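PDB 4ZAS: CalS13 from Micromonospora echinospora, which probably catalyses the pyridoxal 5'-phosphate-dependent transfer of an amino group to a nucleotide-linked keto sugar during natural product biosynthesis. Local coordinates for residues A[51-54]-A[55-58]; A[204-207]-A[208-211]; A[397-400]-A[401-404]. All coordinates share one frame; numbering follows the deposited sequence.

Contact 1 of 3, residues A[51-54]-A[55-58]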
loop_
_atom_site.group_PDB
_atom_site.type_symbol
_atom_site.label_atom_id
_atom_site.label_comp_id
_atom_site.label_asym_id
_atom_site.label_seq_id
_atom_site.Cartn_x
_atom_site.Cartn_y
_atom_site.Cartn_z
ATOM N N SER A 51 17.308 4.946 14.825
ATOM C CA SER A 51 16.555 6.067 15.391
ATOM C C SER A 51 15.341 5.638 16.214
ATOM O O SER A 51 14.848 6.397 17.045
ATOM C CB SER A 51 16.108 7.013 14.280
ATOM O OG SER A 51 15.015 6.468 13.559
ATOM N N GLY A 52 14.815 4.447 15.945
ATOM C CA GLY A 52 13.626 4.000 16.648
ATOM C C GLY A 52 12.391 4.637 16.051
ATOM O O GLY A 52 11.278 4.399 16.496
ATOM N N ARG A 53 12.602 5.414 14.996
ATOM C CA ARG A 53 11.550 6.099 14.270
ATOM C C ARG A 53 11.516 5.577 12.848
ATOM O O ARG A 53 12.285 6.028 12.004
ATOM C CB ARG A 53 11.860 7.592 14.276
ATOM C CG ARG A 53 11.034 8.444 15.196
ATOM C CD ARG A 53 9.685 8.657 14.580
ATOM N NE ARG A 53 8.688 9.087 15.546
ATOM C CZ ARG A 53 7.399 9.161 15.255
ATOM N NH1 ARG A 53 6.999 8.850 14.025
ATOM N NH2 ARG A 53 6.518 9.556 16.169
ATOM N N LEU A 54 10.573 4.684 12.559
ATOM C CA LEU A 54 10.542 4.052 11.245
ATOM C C LEU A 54 9.415 4.583 10.372
ATOM O O LEU A 54 9.518 4.575 9.136
ATOM C CB LEU A 54 10.391 2.539 11.377
ATOM C CG LEU A 54 11.374 1.799 12.275
ATOM C CD1 LEU A 54 11.169 0.317 12.089
ATOM C CD2 LEU A 54 12.796 2.181 11.982
ATOM N N GLU A 55 8.337 5.042 11.000
ATOM C CA GLU A 55 7.233 5.614 10.239
ATOM C C GLU A 55 6.955 7.008 10.811
ATOM O O GLU A 55 7.414 7.343 11.922
ATOM C CB GLU A 55 6.003 4.685 10.269
ATOM C CG GLU A 55 6.354 3.176 10.023
ATOM C CD GLU A 55 5.162 2.252 9.641
ATOM O OE1 GLU A 55 4.509 2.544 8.616
ATOM O OE2 GLU A 55 4.892 1.228 10.332
ATOM N N HIS A 56 6.321 7.859 10.014
ATOM C CA HIS A 56 5.971 9.238 10.430
ATOM C C HIS A 56 7.126 10.131 10.945
ATOM O O HIS A 56 6.896 11.028 11.757
ATOM C CB HIS A 56 4.897 9.213 11.545
ATOM C CG HIS A 56 3.702 8.360 11.245
ATOM N ND1 HIS A 56 3.453 7.173 11.905
ATOM C CD2 HIS A 56 2.677 8.530 10.376
ATOM C CE1 HIS A 56 2.335 6.641 11.441
ATOM N NE2 HIS A 56 1.843 7.446 10.515
ATOM N N GLY A 57 8.340 9.931 10.449
ATOM C CA GLY A 57 9.488 10.675 10.943
ATOM C C GLY A 57 9.883 11.815 10.027
ATOM O O GLY A 57 9.275 12.020 8.978
ATOM N N PRO A 58 10.917 12.566 10.411
ATOM C CA PRO A 58 11.349 13.757 9.663
ATOM C C PRO A 58 12.068 13.461 8.333
ATOM O O PRO A 58 12.073 14.324 7.458
ATOM C CB PRO A 58 12.306 14.448 10.636
ATOM C CG PRO A 58 12.863 13.322 11.459
ATOM C CD PRO A 58 11.741 12.325 11.609
#
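Arg53 bends its side chain forward along the loop, over the backbones of Glu55 and His56. The bend comes at chi2 (-77°), which turns the chain so that the guanidinium meets carbonyls two and three residues ahead. Arg53 NH1 lies 2.6 Å from Glu55 O, which sits at the edge of the guanidinium near its plane, but the hydrogen bond is weak because its N-H...O angle is only 127°. The same nitrogen is 3.1 Å from His56 O at too poor an angle for a bond, and 3.3 Å from His56 CB. Arginine suits the place because its long arm spans the turn while its cationic end probably draws on the carbonyl of Glu55, with that of His56 close by. Gly57 finishes the bend; a beta carbon here would run into the Pro58 ring.

This arginine belongs to the solvent-exposed side of the loop. The tight side is formed by the buried pair Leu54 and Glu55: Glu55 lies against Ile272 and against Gly227 of the second subunit, and Leu54 against Met37 of the second subunit. From there the extended glutamate carries its carboxylate to a salt bridge with Arg270, and to weak hydrogen bonds with Ser228 and Ala220 of the second subunit. Upstream, Ser51 OG accepts from Arg53 N at 3.0 Å, closing an ST turn, and Gly52 readily adopts the positive phi needed as the chain leaves the preceding helix. Gly52, Arg53, Leu54 and Glu55 are dTDP-binding residues, although no dTDP is bound to them in this model.

The ring of His56 meets Trp248 edge-to-face. The loop thus joins helix 41-49 to helix 58-71 while lying against the partner chain.

Contact 2 of 3, residues A[204-207]-A[208-211]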
loop_
_atom_site.group_PDB
_atom_site.type_symbol
_atom_site.label_atom_id
_atom_site.label_comp_id
_atom_site.label_asym_id
_atom_site.label_seq_id
_atom_site.Cartn_x
_atom_site.Cartn_y
_atom_site.Cartn_z
ATOM N N GLY A 204 9.448 23.876 -20.849
ATOM C CA GLY A 204 10.482 24.509 -20.054
ATOM C C GLY A 204 10.371 24.290 -18.557
ATOM O O GLY A 204 11.274 24.648 -17.814
ATOM N N ALA A 205 9.260 23.717 -18.104
ATOM C CA ALA A 205 9.047 23.493 -16.664
ATOM C C ALA A 205 8.809 22.022 -16.373
ATOM O O ALA A 205 8.181 21.314 -17.167
ATOM C CB ALA A 205 7.881 24.333 -16.152
ATOM N N PRO A 206 9.282 21.557 -15.212
ATOM C CA PRO A 206 9.066 20.158 -14.826
ATOM C C PRO A 206 7.606 19.748 -14.685
ATOM O O PRO A 206 6.732 20.560 -14.399
ATOM C CB PRO A 206 9.795 20.047 -13.467
ATOM C CG PRO A 206 10.138 21.424 -13.059
ATOM C CD PRO A 206 10.235 22.237 -14.323
ATOM N N LEU A 207 7.344 18.478 -14.938
ATOM C CA LEU A 207 6.016 17.965 -14.775
ATOM C C LEU A 207 5.680 18.067 -13.302
ATOM O O LEU A 207 6.529 17.802 -12.447
ATOM C CB LEU A 207 5.915 16.533 -15.265
ATOM C CG LEU A 207 6.258 16.295 -16.729
ATOM C CD1 LEU A 207 6.189 14.767 -17.041
ATOM C CD2 LEU A 207 5.296 17.090 -17.574
ATOM N N GLY A 208 4.443 18.462 -13.016
ATOM C CA GLY A 208 4.023 18.755 -11.660
ATOM C C GLY A 208 3.729 20.230 -11.474
ATOM O O GLY A 208 3.217 20.638 -10.424
ATOM N N THR A 209 4.015 21.028 -12.506
ATOM C CA THR A 209 3.813 22.476 -12.425
ATOM C C THR A 209 2.728 23.028 -13.354
ATOM O O THR A 209 2.568 24.240 -13.465
ATOM C CB THR A 209 5.145 23.242 -12.717
ATOM O OG1 THR A 209 5.648 22.867 -14.013
ATOM C CG2 THR A 209 6.189 22.878 -11.707
ATOM N N HIS A 210 1.915 22.161 -13.934
ATOM C CA HIS A 210 0.978 22.609 -14.967
ATOM C C HIS A 210 -0.481 22.597 -14.523
ATOM O O HIS A 210 -1.384 22.555 -15.362
ATOM C CB HIS A 210 1.168 21.727 -16.216
ATOM C CG HIS A 210 2.553 21.795 -16.781
ATOM N ND1 HIS A 210 3.533 20.877 -16.462
ATOM C CD2 HIS A 210 3.136 22.695 -17.618
ATOM C CE1 HIS A 210 4.655 21.201 -17.086
ATOM N NE2 HIS A 210 4.440 22.300 -17.793
ATOM N N GLY A 211 -0.713 22.604 -13.210
ATOM C CA GLY A 211 -2.056 22.766 -12.678
ATOM C C GLY A 211 -2.912 21.513 -12.564
ATOM O O GLY A 211 -4.094 21.591 -12.255
#
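The imidazole of His210 turns its edge to the strand, with Ala205 O near the ring plane and 3.5 Å from His210 CE1. Leu207 CA lies at the edge too, next to ND1, whereas Pro206 O approaches the ring obliquely. Thr209 OG1 stands 3.6 Å above one face of the His210 ring, offset toward the rim, and the ring also meets that of Tyr202 in an edge-to-face pair. Leu207 CD2 touches His210 CE1 at 4.2 Å, so an aliphatic branch adds to the contact. Histidine fits because it offers a flat surface and a polar nitrogen at once: NE2 is hydrogen-bonded to Tyr202 O.

Pro206 O is gripped twice by Thr209. The OG1 hydroxyl donates to it at 2.6 Å, in the carbonyl plane with a C=O...donor angle of 158°, while Thr209 N makes a longer, weak bond of 3.3 Å to the same Pro206 O. With chi1 at 57°, OG1 lies between the backbone N and the carbonyl carbon and faces this oxygen; it also meets Ala205 CB at 3.4 Å. In place of Thr209, a valine would probably cost Pro206 O its short hydroxyl bond, leaving the turn held across these segments by the weak bond from the backbone N.

Gly208 has phi 112°, where any side chain would be jammed against Leu207 O. Leu207 is buried against Leu170 of helix 170-180. Pro206 to Thr209 is a type II beta turn with Gly208 at its third position, where the positive phi suits glycine, here leading out of strand 205-206 toward strand 213-217 of the large mixed sheet.

Contact 3 of 3, residues A[397-400]-A[401-404]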
loop_
_atom_site.group_PDB
_atom_site.type_symbol
_atom_site.label_atom_id
_atom_site.label_comp_id
_atom_site.label_asym_id
_atom_site.label_seq_id
_atom_site.Cartn_x
_atom_site.Cartn_y
_atom_site.Cartn_z
ATOM N N VAL A 397 22.274 -0.557 -31.971
ATOM C CA VAL A 397 22.146 0.028 -33.284
ATOM C C VAL A 397 22.626 -0.934 -34.358
ATOM O O VAL A 397 21.947 -1.147 -35.369
ATOM C CB VAL A 397 22.937 1.332 -33.349
ATOM C CG1 VAL A 397 23.087 1.818 -34.780
ATOM C CG2 VAL A 397 22.314 2.381 -32.434
ATOM N N GLU A 398 23.780 -1.548 -34.122
ATOM C CA GLU A 398 24.394 -2.433 -35.115
ATOM C C GLU A 398 23.498 -3.644 -35.360
ATOM O O GLU A 398 23.312 -4.079 -36.499
ATOM C CB GLU A 398 25.780 -2.874 -34.646
ATOM C CG GLU A 398 26.839 -3.097 -35.729
ATOM C CD GLU A 398 27.112 -1.855 -36.578
ATOM O OE1 GLU A 398 26.900 -0.719 -36.082
ATOM O OE2 GLU A 398 27.585 -2.021 -37.728
ATOM N N THR A 399 22.929 -4.169 -34.281
ATOM C CA THR A 399 22.053 -5.333 -34.347
ATOM C C THR A 399 20.762 -5.067 -35.114
ATOM O O THR A 399 20.372 -5.860 -35.969
ATOM C CB THR A 399 21.674 -5.819 -32.941
ATOM O OG1 THR A 399 22.859 -6.199 -32.236
ATOM C CG2 THR A 399 20.699 -7.004 -33.020
ATOM N N ILE A 400 20.123 -3.935 -34.819
ATOM C CA ILE A 400 18.882 -3.544 -35.484
ATOM C C ILE A 400 19.138 -3.402 -36.991
ATOM O O ILE A 400 18.309 -3.804 -37.808
ATOM C CB ILE A 400 18.290 -2.235 -34.864
ATOM C CG1 ILE A 400 17.937 -2.448 -33.391
ATOM C CG2 ILE A 400 17.067 -1.775 -35.628
ATOM C CD1 ILE A 400 17.380 -1.215 -32.669
ATOM N N LYS A 401 20.301 -2.858 -37.348
ATOM C CA LYS A 401 20.699 -2.672 -38.752
ATOM C C LYS A 401 21.017 -3.989 -39.493
ATOM O O LYS A 401 21.058 -4.020 -40.731
ATOM C CB LYS A 401 21.906 -1.725 -38.827
ATOM C CG LYS A 401 21.552 -0.237 -38.696
ATOM C CD LYS A 401 22.786 0.658 -38.769
ATOM C CE LYS A 401 22.425 2.136 -38.672
ATOM N NZ LYS A 401 23.637 3.004 -38.570
ATOM N N SER A 402 21.271 -5.065 -38.747
ATOM C CA SER A 402 21.555 -6.368 -39.351
ATOM C C SER A 402 20.275 -7.023 -39.856
ATOM O O SER A 402 20.295 -8.118 -40.398
ATOM C CB SER A 402 22.245 -7.301 -38.351
ATOM O OG SER A 402 21.320 -7.786 -37.382
ATOM N N GLY A 403 19.151 -6.365 -39.625
ATOM C CA GLY A 403 17.876 -6.860 -40.093
ATOM C C GLY A 403 17.310 -8.033 -39.317
ATOM O O GLY A 403 17.942 -8.598 -38.416
ATOM N N TRP A 404 16.088 -8.395 -39.680
ATOM C CA TRP A 404 15.394 -9.506 -39.057
ATOM C C TRP A 404 14.302 -9.961 -40.008
ATOM O O TRP A 404 14.434 -9.754 -41.218
ATOM C CB TRP A 404 14.827 -9.097 -37.695
ATOM C CG TRP A 404 13.740 -8.044 -37.733
ATOM C CD1 TRP A 404 12.388 -8.252 -37.671
ATOM C CD2 TRP A 404 13.917 -6.624 -37.864
ATOM N NE1 TRP A 404 11.718 -7.049 -37.724
ATOM C CE2 TRP A 404 12.634 -6.038 -37.851
ATOM C CE3 TRP A 404 15.036 -5.792 -37.979
ATOM C CZ2 TRP A 404 12.444 -4.665 -37.955
ATOM C CZ3 TRP A 404 14.841 -4.427 -38.074
ATOM C CH2 TRP A 404 13.558 -3.880 -38.066
ATOM O OXT TRP A 404 13.276 -10.510 -39.606
#
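The C-terminal turn of helix 390-401 and the last residues of the chain form this contact. Lys401 N still makes the helical bond to Val397 O (3.1 Å), but Ser402 N divides between a weak bond to Glu398 O and a better one to Thr399 O. Thr399 O takes two donors from Ser402: OG at 2.6 Å, in the carbonyl plane on a lone pair, and N at 3.0 Å, from above that plane. Serine is apt because its hydroxyl, placed by a chi1 of 75°, reaches back to this carbonyl; OG is also hydrogen-bonded to Arg341 NH2. Gly403 N turns to Ile400 O, three residues back, at 3.3 Å, and glycine easily takes the positive phi that ends the helical path.

The Trp404 ring then comes back to the helix, its edge in plane with Ile400 O, which is 3.5 Å from Trp404 CZ3; Ile400 CG2 packs on the same CZ3. Lys401 runs extended beside Val397, its CE 4.0 Å from Val397 CG1.

Trp404 NE1 is hydrogen-bonded to Arg333 O, and its indole packs on helix 335-344 and strand 312-313. Val397, within helix 390-401, packs on helix 275-305.

Contacts 1, 2 and 3 follow one another along the chain without overlap, and no two touch. The centres of contacts 1 and 2 are about 31 Å apart, those of contacts 2 and 3 about 38 Å, and those of contacts 1 and 3 about 52 Å, the last pair on opposite sides of the chain's centre. Contact 1 lies in the loop between helices 41-49 and 58-71, at the subunit interface and in a dTDP site. Contact 2 leaves the small antiparallel sheet for strand 213-217 of the seven-stranded sheet. Contact 3 closes helix 390-401 beside the other three-stranded sheet. Of the three, contact 1 alone holds dTDP-binding residues and touches the second subunit; contacts 2 and 3 are structural joins away from the annotated sites.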